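Long-range contacts in acyl-coenzyme A oxidase 1 (PDB 5Y9D), which catalyses the FAD-dependent oxidation of saturated acyl-CoAs by molecular oxygen to (2E)-enoyl-CoAs and hydrogen peroxide, in peroxisomal fatty acid beta-oxidation: residues 164-172 with 200-208; 248-256 with 267-275. One frame throughout, in Å; residues are numbered along the deposited sequence.

Interaction 1: residues 164-172 with 200-208. With FAD (flavin-adenine dinucleotide), chain C.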
loop_
_atom_site.group_PDB
_atom_site.type_symbol
_atom_site.label_atom_id
_atom_site.label_comp_id
_atom_site.label_asym_id
_atom_site.label_seq_id
_atom_site.Cartn_x
_atom_site.Cartn_y
_atom_site.Cartn_z
ATOM N N GLY A 164 -28.297 -14.990 1.401
ATOM C CA GLY A 164 -28.136 -14.463 2.720
ATOM C C GLY A 164 -27.067 -13.406 2.748
ATOM O O GLY A 164 -26.258 -13.314 1.827
ATOM N N CYS A 165 -27.069 -12.597 3.797
ATOM C CA CYS A 165 -25.965 -11.662 4.059
ATOM C C CYS A 165 -25.833 -11.434 5.570
ATOM O O CYS A 165 -26.597 -11.991 6.361
ATOM C CB CYS A 165 -26.190 -10.344 3.332
ATOM S SG CYS A 165 -27.532 -9.355 4.052
ATOM N N PHE A 166 -24.889 -10.599 5.970
ATOM C CA PHE A 166 -24.431 -10.540 7.363
ATOM C C PHE A 166 -24.396 -9.094 7.793
ATOM O O PHE A 166 -23.506 -8.370 7.441
ATOM C CB PHE A 166 -23.042 -11.196 7.421
ATOM C CG PHE A 166 -22.410 -11.251 8.793
ATOM C CD1 PHE A 166 -22.527 -12.379 9.574
ATOM C CD2 PHE A 166 -21.604 -10.222 9.244
ATOM C CE1 PHE A 166 -21.908 -12.463 10.800
ATOM C CE2 PHE A 166 -20.958 -10.305 10.474
ATOM C CZ PHE A 166 -21.123 -11.421 11.247
ATOM N N ALA A 167 -25.395 -8.660 8.531
ATOM C CA ALA A 167 -25.572 -7.232 8.816
ATOM C C ALA A 167 -25.194 -6.891 10.235
ATOM O O ALA A 167 -26.047 -6.709 11.086
ATOM C CB ALA A 167 -27.003 -6.809 8.508
ATOM N N MET A 168 -23.895 -6.781 10.475
ATOM C CA MET A 168 -23.362 -6.485 11.788
ATOM C C MET A 168 -22.992 -5.014 11.921
ATOM O O MET A 168 -23.471 -4.338 12.802
ATOM C CB MET A 168 -22.122 -7.339 12.014
ATOM C CG MET A 168 -21.334 -6.956 13.257
ATOM S SD MET A 168 -20.096 -8.181 13.695
ATOM C CE MET A 168 -21.186 -9.325 14.519
ATOM N N THR A 169 -22.107 -4.553 11.033
ATOM C CA THR A 169 -21.498 -3.215 11.049
ATOM C C THR A 169 -22.484 -2.102 10.811
ATOM O O THR A 169 -23.354 -2.245 10.006
ATOM C CB THR A 169 -20.439 -3.151 9.934
ATOM O OG1 THR A 169 -19.441 -4.116 10.211
ATOM C CG2 THR A 169 -19.751 -1.809 9.835
ATOM N N GLU A 170 -22.348 -0.994 11.529
ATOM C CA GLU A 170 -23.176 0.202 11.313
ATOM C C GLU A 170 -22.272 1.350 10.957
ATOM O O GLU A 170 -21.086 1.328 11.242
ATOM C CB GLU A 170 -24.027 0.620 12.524
ATOM C CG GLU A 170 -24.285 -0.472 13.478
ATOM C CD GLU A 170 -25.445 -0.224 14.449
ATOM O OE1 GLU A 170 -25.368 0.810 15.186
ATOM O OE2 GLU A 170 -26.377 -1.120 14.514
ATOM N N LEU A 171 -22.848 2.364 10.348
ATOM C CA LEU A 171 -22.108 3.555 10.046
ATOM C C LEU A 171 -21.319 4.051 11.269
ATOM O O LEU A 171 -20.177 4.413 11.142
ATOM C CB LEU A 171 -23.063 4.619 9.576
ATOM C CG LEU A 171 -22.447 5.892 9.008
ATOM C CD1 LEU A 171 -21.361 5.655 7.968
ATOM C CD2 LEU A 171 -23.589 6.701 8.395
ATOM N N GLY A 172 -21.999 4.107 12.399
ATOM C CA GLY A 172 -21.462 4.446 13.690
ATOM C C GLY A 172 -20.460 3.541 14.364
ATOM O O GLY A 172 -19.641 4.002 15.102
ATOM N N ILE A 200 -29.625 7.782 11.423
ATOM C CA ILE A 200 -28.796 7.420 10.273
ATOM C C ILE A 200 -27.464 6.765 10.710
ATOM O O ILE A 200 -26.874 5.996 9.966
ATOM C CB ILE A 200 -28.512 8.613 9.330
ATOM C CG1 ILE A 200 -29.760 9.432 8.985
ATOM C CG2 ILE A 200 -27.894 8.121 8.030
ATOM C CD1 ILE A 200 -30.960 8.607 8.646
ATOM N N GLY A 201 -26.988 7.099 11.891
ATOM C CA GLY A 201 -25.748 6.512 12.465
ATOM C C GLY A 201 -25.751 5.017 12.718
ATOM O O GLY A 201 -24.690 4.345 12.710
ATOM N N ALA A 202 -26.934 4.468 12.931
ATOM C CA ALA A 202 -27.051 3.043 13.066
ATOM C C ALA A 202 -27.359 2.347 11.740
ATOM O O ALA A 202 -27.582 1.110 11.719
ATOM C CB ALA A 202 -28.113 2.712 14.095
ATOM N N THR A 203 -27.410 3.109 10.649
ATOM C CA THR A 203 -27.552 2.490 9.337
ATOM C C THR A 203 -26.504 1.328 9.270
ATOM O O THR A 203 -25.342 1.526 9.611
ATOM C CB THR A 203 -27.411 3.519 8.185
ATOM O OG1 THR A 203 -28.406 4.568 8.293
ATOM C CG2 THR A 203 -27.584 2.867 6.813
ATOM N N LYS A 204 -26.943 0.112 8.918
ATOM C CA LYS A 204 -26.007 -1.002 8.697
ATOM C C LYS A 204 -25.226 -0.629 7.474
ATOM O O LYS A 204 -25.761 0.016 6.582
ATOM C CB LYS A 204 -26.724 -2.318 8.443
ATOM C CG LYS A 204 -27.518 -2.846 9.604
ATOM C CD LYS A 204 -26.620 -3.214 10.756
ATOM C CE LYS A 204 -27.391 -3.643 11.981
ATOM N NZ LYS A 204 -26.426 -4.240 12.950
ATOM N N TRP A 205 -23.956 -0.964 7.449
ATOM C CA TRP A 205 -23.023 -0.326 6.499
ATOM C C TRP A 205 -21.933 -1.275 6.053
ATOM O O TRP A 205 -21.470 -2.093 6.851
ATOM C CB TRP A 205 -22.392 0.872 7.135
ATOM C CG TRP A 205 -21.909 1.789 6.121
ATOM C CD1 TRP A 205 -20.683 1.802 5.562
ATOM C CD2 TRP A 205 -22.641 2.829 5.503
ATOM N NE1 TRP A 205 -20.607 2.775 4.626
ATOM C CE2 TRP A 205 -21.799 3.431 4.574
ATOM C CE3 TRP A 205 -23.944 3.307 5.640
ATOM C CZ2 TRP A 205 -22.201 4.494 3.773
ATOM C CZ3 TRP A 205 -24.345 4.376 4.839
ATOM C CH2 TRP A 205 -23.470 4.956 3.928
ATOM N N TRP A 206 -21.577 -1.186 4.767
ATOM C CA TRP A 206 -20.684 -2.123 4.083
ATOM C C TRP A 206 -21.268 -3.509 3.900
ATOM O O TRP A 206 -20.511 -4.476 3.694
ATOM C CB TRP A 206 -19.343 -2.290 4.854
ATOM C CG TRP A 206 -18.532 -1.074 4.858
ATOM C CD1 TRP A 206 -18.099 -0.376 5.924
ATOM C CD2 TRP A 206 -18.065 -0.400 3.700
ATOM N NE1 TRP A 206 -17.379 0.720 5.504
ATOM C CE2 TRP A 206 -17.348 0.713 4.130
ATOM C CE3 TRP A 206 -18.187 -0.645 2.337
ATOM C CZ2 TRP A 206 -16.763 1.590 3.252
ATOM C CZ3 TRP A 206 -17.608 0.228 1.458
ATOM C CH2 TRP A 206 -16.903 1.338 1.919
ATOM N N ILE A 207 -22.577 -3.662 4.025
ATOM C CA ILE A 207 -23.100 -5.021 4.052
ATOM C C ILE A 207 -22.978 -5.689 2.677
ATOM O O ILE A 207 -23.765 -5.426 1.777
ATOM C CB ILE A 207 -24.574 -5.089 4.508
ATOM C CG1 ILE A 207 -24.795 -4.322 5.827
ATOM C CG2 ILE A 207 -25.023 -6.545 4.615
ATOM C CD1 ILE A 207 -23.792 -4.593 6.924
ATOM N N GLY A 208 -21.993 -6.561 2.519
ATOM C CA GLY A 208 -21.877 -7.375 1.307
ATOM C C GLY A 208 -23.154 -8.089 0.901
ATOM O O GLY A 208 -23.809 -8.708 1.740
HETATM P PA FAD C . -13.547 1.752 13.855
HETATM O O1A FAD C . -14.393 2.946 13.789
HETATM O O2A FAD C . -13.744 0.727 14.885
HETATM O O5B FAD C . -12.058 2.232 13.938
HETATM C C5B FAD C . -11.545 3.378 13.286
HETATM C C4B FAD C . -10.065 3.531 13.597
HETATM O O4B FAD C . -9.887 3.793 14.978
HETATM C C3B FAD C . -9.300 2.264 13.311
HETATM O O3B FAD C . -8.069 2.585 12.698
HETATM C C2B FAD C . -9.000 1.664 14.652
HETATM O O2B FAD C . -7.736 1.038 14.625
HETATM C C1B FAD C . -9.016 2.854 15.574
HETATM N N9A FAD C . -9.535 2.434 16.880
HETATM C C8A FAD C . -10.763 1.999 17.131
HETATM N N7A FAD C . -10.904 1.688 18.419
HETATM C C5A FAD C . -9.741 1.925 19.022
HETATM C C6A FAD C . -9.192 1.807 20.388
HETATM N N6A FAD C . -9.938 1.366 21.405
HETATM N N1A FAD C . -7.926 2.163 20.582
HETATM C C2A FAD C . -7.173 2.603 19.590
HETATM N N3A FAD C . -7.589 2.733 18.337
HETATM C C4A FAD C . -8.842 2.414 17.995
HETATM N N1 FAD C . -19.305 -5.552 7.990
HETATM C C2 FAD C . -20.271 -6.466 8.040
HETATM O O2 FAD C . -20.872 -6.623 9.094
HETATM N N3 FAD C . -20.611 -7.207 6.997
HETATM C C4 FAD C . -20.010 -7.100 5.829
HETATM O O4 FAD C . -20.338 -7.788 4.876
HETATM C C4X FAD C . -18.935 -6.125 5.690
HETATM N N5 FAD C . -18.293 -5.970 4.544
HETATM C C5X FAD C . -17.330 -5.068 4.441
HETATM C C6 FAD C . -16.707 -4.920 3.235
HETATM C C7 FAD C . -15.716 -4.002 3.090
HETATM C C7M FAD C . -15.037 -3.884 1.760
HETATM C C8 FAD C . -15.320 -3.173 4.249
HETATM C C8M FAD C . -14.233 -2.153 4.147
HETATM C C9 FAD C . -15.944 -3.320 5.456
HETATM C C9A FAD C . -16.945 -4.235 5.591
HETATM N N10 FAD C . -17.600 -4.391 6.810
HETATM C C10 FAD C . -18.611 -5.336 6.875
HETATM C "C1'" FAD C . -17.259 -3.586 7.975
HETATM C "C2'" FAD C . -15.872 -3.890 8.518
HETATM O "O2'" FAD C . -15.893 -5.060 9.306
HETATM C "C3'" FAD C . -15.408 -2.714 9.344
HETATM O "O3'" FAD C . -14.747 -1.825 8.469
HETATM C "C4'" FAD C . -14.412 -3.088 10.411
HETATM O "O4'" FAD C . -15.051 -3.823 11.445
HETATM C "C5'" FAD C . -13.764 -1.839 10.986
HETATM O "O5'" FAD C . -14.733 -1.090 11.679
HETATM P P FAD C . -14.794 0.479 11.681
HETATM O O1P FAD C . -14.589 1.005 10.348
HETATM O O2P FAD C . -16.020 0.780 12.421
HETATM O O3P FAD C . -13.535 0.973 12.485
#

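Interaction 2: residues 248-256 with 267-275. With FAD (flavin-adenine dinucleotide), chain C.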
loop_
_atom_site.group_PDB
_atom_site.type_symbol
_atom_site.label_atom_id
_atom_site.label_comp_id
_atom_site.label_asym_id
_atom_site.label_seq_id
_atom_site.Cartn_x
_atom_site.Cartn_y
_atom_site.Cartn_z
ATOM N N LYS A 248 -39.029 -5.451 1.479
ATOM C CA LYS A 248 -40.115 -5.557 2.424
ATOM C C LYS A 248 -40.394 -4.219 3.090
ATOM O O LYS A 248 -39.551 -3.298 3.109
ATOM C CB LYS A 248 -39.807 -6.600 3.476
ATOM C CG LYS A 248 -39.605 -7.973 2.856
ATOM C CD LYS A 248 -40.381 -9.065 3.582
ATOM C CE LYS A 248 -40.201 -10.376 2.832
ATOM N NZ LYS A 248 -41.479 -11.029 2.405
ATOM N N VAL A 249 -41.598 -4.122 3.626
ATOM C CA VAL A 249 -42.055 -2.914 4.307
ATOM C C VAL A 249 -41.179 -2.589 5.535
ATOM O O VAL A 249 -40.869 -3.478 6.351
ATOM C CB VAL A 249 -43.544 -3.016 4.690
ATOM C CG1 VAL A 249 -43.747 -4.000 5.848
ATOM C CG2 VAL A 249 -44.098 -1.631 5.040
ATOM N N GLY A 250 -40.752 -1.320 5.613
ATOM C CA GLY A 250 -39.830 -0.840 6.652
ATOM C C GLY A 250 -38.342 -1.074 6.393
ATOM O O GLY A 250 -37.521 -0.603 7.136
ATOM N N VAL A 251 -37.995 -1.825 5.357
ATOM C CA VAL A 251 -36.617 -2.107 5.010
ATOM C C VAL A 251 -36.153 -1.152 3.906
ATOM O O VAL A 251 -36.720 -1.143 2.791
ATOM C CB VAL A 251 -36.505 -3.547 4.474
ATOM C CG1 VAL A 251 -35.073 -3.881 4.068
ATOM C CG2 VAL A 251 -37.005 -4.521 5.528
ATOM N N SER A 252 -35.102 -0.390 4.207
ATOM C CA SER A 252 -34.518 0.567 3.275
ATOM C C SER A 252 -33.095 0.181 2.938
ATOM O O SER A 252 -32.292 0.044 3.835
ATOM C CB SER A 252 -34.463 1.935 3.941
ATOM O OG SER A 252 -35.683 2.621 3.806
ATOM N N ILE A 253 -32.780 0.070 1.649
ATOM C CA ILE A 253 -31.442 -0.332 1.154
ATOM C C ILE A 253 -30.939 0.544 -0.017
ATOM O O ILE A 253 -31.703 0.963 -0.896
ATOM C CB ILE A 253 -31.456 -1.790 0.640
ATOM C CG1 ILE A 253 -31.990 -2.744 1.720
ATOM C CG2 ILE A 253 -30.102 -2.222 0.095
ATOM C CD1 ILE A 253 -31.090 -3.836 2.156
ATOM N N GLY A 254 -29.639 0.811 -0.025
ATOM C CA GLY A 254 -28.984 1.393 -1.191
ATOM C C GLY A 254 -27.588 0.867 -1.325
ATOM O O GLY A 254 -27.105 0.129 -0.479
ATOM N N ASP A 255 -26.943 1.246 -2.403
ATOM C CA ASP A 255 -25.631 0.762 -2.777
ATOM C C ASP A 255 -24.599 1.768 -2.341
ATOM O O ASP A 255 -24.706 2.960 -2.622
ATOM C CB ASP A 255 -25.624 0.641 -4.295
ATOM C CG ASP A 255 -24.379 -0.033 -4.862
ATOM O OD1 ASP A 255 -23.305 -0.096 -4.209
ATOM O OD2 ASP A 255 -24.495 -0.501 -6.015
ATOM N N ILE A 256 -23.574 1.288 -1.664
ATOM C CA ILE A 256 -22.519 2.145 -1.130
ATOM C C ILE A 256 -21.685 2.644 -2.281
ATOM O O ILE A 256 -20.999 3.640 -2.155
ATOM C CB ILE A 256 -21.593 1.368 -0.163
ATOM C CG1 ILE A 256 -22.363 0.792 1.007
ATOM C CG2 ILE A 256 -20.500 2.245 0.371
ATOM C CD1 ILE A 256 -22.881 1.834 1.929
ATOM N N ASN A 267 -21.899 -3.925 -1.952
ATOM C CA ASN A 267 -21.990 -3.636 -0.549
ATOM C C ASN A 267 -23.035 -2.559 -0.433
ATOM O O ASN A 267 -22.983 -1.533 -1.128
ATOM C CB ASN A 267 -20.654 -3.175 0.024
ATOM C CG ASN A 267 -19.663 -4.301 0.143
ATOM O OD1 ASN A 267 -19.519 -4.916 1.203
ATOM N ND2 ASN A 267 -18.971 -4.598 -0.956
ATOM N N GLY A 268 -23.999 -2.818 0.426
ATOM C CA GLY A 268 -25.114 -1.921 0.583
ATOM C C GLY A 268 -25.285 -1.446 2.020
ATOM O O GLY A 268 -24.689 -1.972 2.969
ATOM N N TRP A 269 -26.133 -0.446 2.166
ATOM C CA TRP A 269 -26.538 0.017 3.472
ATOM C C TRP A 269 -28.016 -0.359 3.667
ATOM O O TRP A 269 -28.740 -0.518 2.674
ATOM C CB TRP A 269 -26.292 1.504 3.594
ATOM C CG TRP A 269 -26.968 2.341 2.594
ATOM C CD1 TRP A 269 -26.404 2.898 1.501
ATOM C CD2 TRP A 269 -28.328 2.776 2.609
ATOM N NE1 TRP A 269 -27.307 3.653 0.823
ATOM C CE2 TRP A 269 -28.509 3.601 1.468
ATOM C CE3 TRP A 269 -29.422 2.549 3.474
ATOM C CZ2 TRP A 269 -29.765 4.194 1.132
ATOM C CZ3 TRP A 269 -30.659 3.168 3.177
ATOM C CH2 TRP A 269 -30.818 3.980 2.005
ATOM N N ILE A 270 -28.413 -0.550 4.931
ATOM C CA ILE A 270 -29.711 -1.052 5.322
ATOM C C ILE A 270 -30.203 -0.212 6.491
ATOM O O ILE A 270 -29.481 -0.027 7.478
ATOM C CB ILE A 270 -29.671 -2.489 5.865
ATOM C CG1 ILE A 270 -28.743 -3.404 5.067
ATOM C CG2 ILE A 270 -31.082 -3.103 5.877
ATOM C CD1 ILE A 270 -28.763 -4.827 5.585
ATOM N N GLN A 271 -31.423 0.292 6.378
ATOM C CA GLN A 271 -32.122 0.929 7.492
ATOM C C GLN A 271 -33.409 0.140 7.748
ATOM O O GLN A 271 -34.075 -0.274 6.813
ATOM C CB GLN A 271 -32.439 2.368 7.161
ATOM C CG GLN A 271 -31.181 3.214 6.952
ATOM C CD GLN A 271 -31.513 4.575 6.437
ATOM O OE1 GLN A 271 -32.547 4.745 5.819
ATOM N NE2 GLN A 271 -30.639 5.559 6.670
ATOM N N PHE A 272 -33.701 -0.108 9.022
ATOM C CA PHE A 272 -34.961 -0.731 9.441
ATOM C C PHE A 272 -35.863 0.285 10.182
ATOM O O PHE A 272 -35.406 0.964 11.091
ATOM C CB PHE A 272 -34.655 -1.916 10.358
ATOM C CG PHE A 272 -33.780 -2.977 9.741
ATOM C CD1 PHE A 272 -34.287 -3.870 8.809
ATOM C CD2 PHE A 272 -32.463 -3.131 10.143
ATOM C CE1 PHE A 272 -33.489 -4.887 8.257
ATOM C CE2 PHE A 272 -31.665 -4.136 9.610
ATOM C CZ PHE A 272 -32.179 -5.027 8.665
ATOM N N THR A 273 -37.125 0.384 9.767
ATOM C CA THR A 273 -38.146 1.175 10.466
ATOM C C THR A 273 -39.333 0.292 10.902
ATOM O O THR A 273 -40.176 -0.033 10.072
ATOM C CB THR A 273 -38.725 2.324 9.602
ATOM O OG1 THR A 273 -37.718 3.282 9.301
ATOM C CG2 THR A 273 -39.785 3.073 10.391
ATOM N N ASN A 274 -39.385 -0.053 12.196
ATOM C CA ASN A 274 -40.424 -0.945 12.822
ATOM C C ASN A 274 -40.715 -2.137 11.977
ATOM O O ASN A 274 -41.847 -2.343 11.526
ATOM C CB ASN A 274 -41.743 -0.218 13.191
ATOM C CG ASN A 274 -41.578 0.736 14.372
ATOM O OD1 ASN A 274 -42.191 0.535 15.422
ATOM N ND2 ASN A 274 -40.738 1.800 14.203
ATOM N N VAL A 275 -39.656 -2.884 11.709
ATOM C CA VAL A 275 -39.766 -4.135 10.984
ATOM C C VAL A 275 -40.010 -5.297 11.936
ATOM O O VAL A 275 -39.237 -5.527 12.861
ATOM C CB VAL A 275 -38.520 -4.398 10.141
ATOM C CG1 VAL A 275 -38.583 -5.786 9.539
ATOM C CG2 VAL A 275 -38.434 -3.360 9.052
HETATM P PA FAD C . -13.547 1.752 13.855
HETATM O O1A FAD C . -14.393 2.946 13.789
HETATM O O2A FAD C . -13.744 0.727 14.885
HETATM O O5B FAD C . -12.058 2.232 13.938
HETATM C C5B FAD C . -11.545 3.378 13.286
HETATM C C4B FAD C . -10.065 3.531 13.597
HETATM O O4B FAD C . -9.887 3.793 14.978
HETATM C C3B FAD C . -9.300 2.264 13.311
HETATM O O3B FAD C . -8.069 2.585 12.698
HETATM C C2B FAD C . -9.000 1.664 14.652
HETATM O O2B FAD C . -7.736 1.038 14.625
HETATM C C1B FAD C . -9.016 2.854 15.574
HETATM N N9A FAD C . -9.535 2.434 16.880
HETATM C C8A FAD C . -10.763 1.999 17.131
HETATM N N7A FAD C . -10.904 1.688 18.419
HETATM C C5A FAD C . -9.741 1.925 19.022
HETATM C C6A FAD C . -9.192 1.807 20.388
HETATM N N6A FAD C . -9.938 1.366 21.405
HETATM N N1A FAD C . -7.926 2.163 20.582
HETATM C C2A FAD C . -7.173 2.603 19.590
HETATM N N3A FAD C . -7.589 2.733 18.337
HETATM C C4A FAD C . -8.842 2.414 17.995
HETATM N N1 FAD C . -19.305 -5.552 7.990
HETATM C C2 FAD C . -20.271 -6.466 8.040
HETATM O O2 FAD C . -20.872 -6.623 9.094
HETATM N N3 FAD C . -20.611 -7.207 6.997
HETATM C C4 FAD C . -20.010 -7.100 5.829
HETATM O O4 FAD C . -20.338 -7.788 4.876
HETATM C C4X FAD C . -18.935 -6.125 5.690
HETATM N N5 FAD C . -18.293 -5.970 4.544
HETATM C C5X FAD C . -17.330 -5.068 4.441
HETATM C C6 FAD C . -16.707 -4.920 3.235
HETATM C C7 FAD C . -15.716 -4.002 3.090
HETATM C C7M FAD C . -15.037 -3.884 1.760
HETATM C C8 FAD C . -15.320 -3.173 4.249
HETATM C C8M FAD C . -14.233 -2.153 4.147
HETATM C C9 FAD C . -15.944 -3.320 5.456
HETATM C C9A FAD C . -16.945 -4.235 5.591
HETATM N N10 FAD C . -17.600 -4.391 6.810
HETATM C C10 FAD C . -18.611 -5.336 6.875
HETATM C "C1'" FAD C . -17.259 -3.586 7.975
HETATM C "C2'" FAD C . -15.872 -3.890 8.518
HETATM O "O2'" FAD C . -15.893 -5.060 9.306
HETATM C "C3'" FAD C . -15.408 -2.714 9.344
HETATM O "O3'" FAD C . -14.747 -1.825 8.469
HETATM C "C4'" FAD C . -14.412 -3.088 10.411
HETATM O "O4'" FAD C . -15.051 -3.823 11.445
HETATM C "C5'" FAD C . -13.764 -1.839 10.986
HETATM O "O5'" FAD C . -14.733 -1.090 11.679
HETATM P P FAD C . -14.794 0.479 11.681
HETATM O O1P FAD C . -14.589 1.005 10.348
HETATM O O2P FAD C . -16.020 0.780 12.421
HETATM O O3P FAD C . -13.535 0.973 12.485
#

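Interaction 1: residues 164-172 with 200-208
Lys204 and Glu170 cross their side chains at a slant. Bent at chi2 (-65°), the lysine carries NZ over two carbonyls, giving hydrogen bonds to Ala167 O at 3.1 Å and Met168 O at 3.0 Å from above each carbonyl plane. A long, weak salt bridge, 3.5 Å from Lys204 NZ to Glu170 OE2, and a bond to Phe220 O also hold this buried ammonium, while the carboxylate is bonded to Glu181 N and Thr182 OG1. The two segments lie in the beta domain of the acyl-CoA oxidase and dehydrogenase fold, where their backbones grip the pyrimidine end of the flavin: FAD N3 bonds to Phe166 O and Gly208 N to FAD O4. Thr169 suits its place because its branched CB lets OG1 bond to FAD N1 at 2.6 Å while CG2 packs against Trp205 O and the ribityl C1'. Trp206 lays one indole face on the benzenoid rim, at C8 and C9. Leu171 runs alongside Trp205, its CD1 over the six-membered ring, 4.1 Å from the centroid, a CH-pi contact. Leu171 N bonds to Thr203 O, and Leu171 O to Arg337 of the second subunit.

Interaction 2: residues 248-256 with 267-275
Trp269 lays its indole across the backbone of Gly254, its hydrogen-bonded partner in an antiparallel pair of strands, 251-255 with 268-272. The strands run at 164° to each other and belong to a three-stranded sheet of the beta domain, with 268-272 in the middle. CG of Trp269 stands between its own N and carbonyl carbon (chi1 58°), a turn that swings the ring over the neighbouring strand. CB meets Ile256 CD1; CG and CD1 lie near Gly254 O, and CD1 also touches Ile256 CD1 at the ring edge, 3.7 Å away. Gly254 CA is 3.7 Å from the centroid of the five-membered ring, a CH-pi contact over the face, and a side chain on Gly254 would run into Trp269 NE1, so glycine fits there. CE2 has Gly254 N at 3.4 Å, and CZ3 reaches Ser252 O at 3.6 Å. Trp205 meets the indole nearly parallel, Phe670 of the second subunit edge-to-face. With an alanine here in place of Trp269, the face over the Gly254 backbone and one neighbour of Ile256 CD1 would probably be lost, and Phe670 would lose this aromatic partner. On the opposite face of the pair, Ile253 and Ile270, branched residues suited to extended strands, lie side by side next to Val251 and Phe272, with Ile253 CD1 3.8 Å from Ile270 CG1. Where a type II turn leads into the strand, Val275 CG2 packs 3.5 Å from Gly250 O, the carbonyl that accepts Thr273 N in its plane, on a lone pair.

From the N terminus, helices come first; the chain then enters the beta domain at 164-172. It goes out through strands 183-187 and 192-196 and returns at 200-208, where interaction 1 closes the loop. Strands 216-225 and 228-238 follow, and only then does interaction 2 open, closing a short connection without helix or strand between 256 and 267. The two loops are therefore in series, neither nested nor crossing. They join in space through strand 268-272, which lies between 204-207 and 251-255 and whose carbonyls at Gly268 and Ile270 probably accept the backbone N-H of Ile207 and Lys204. Both contacts reach FAD and the second subunit, tying this small sheet to the flavin site and the dimer interface.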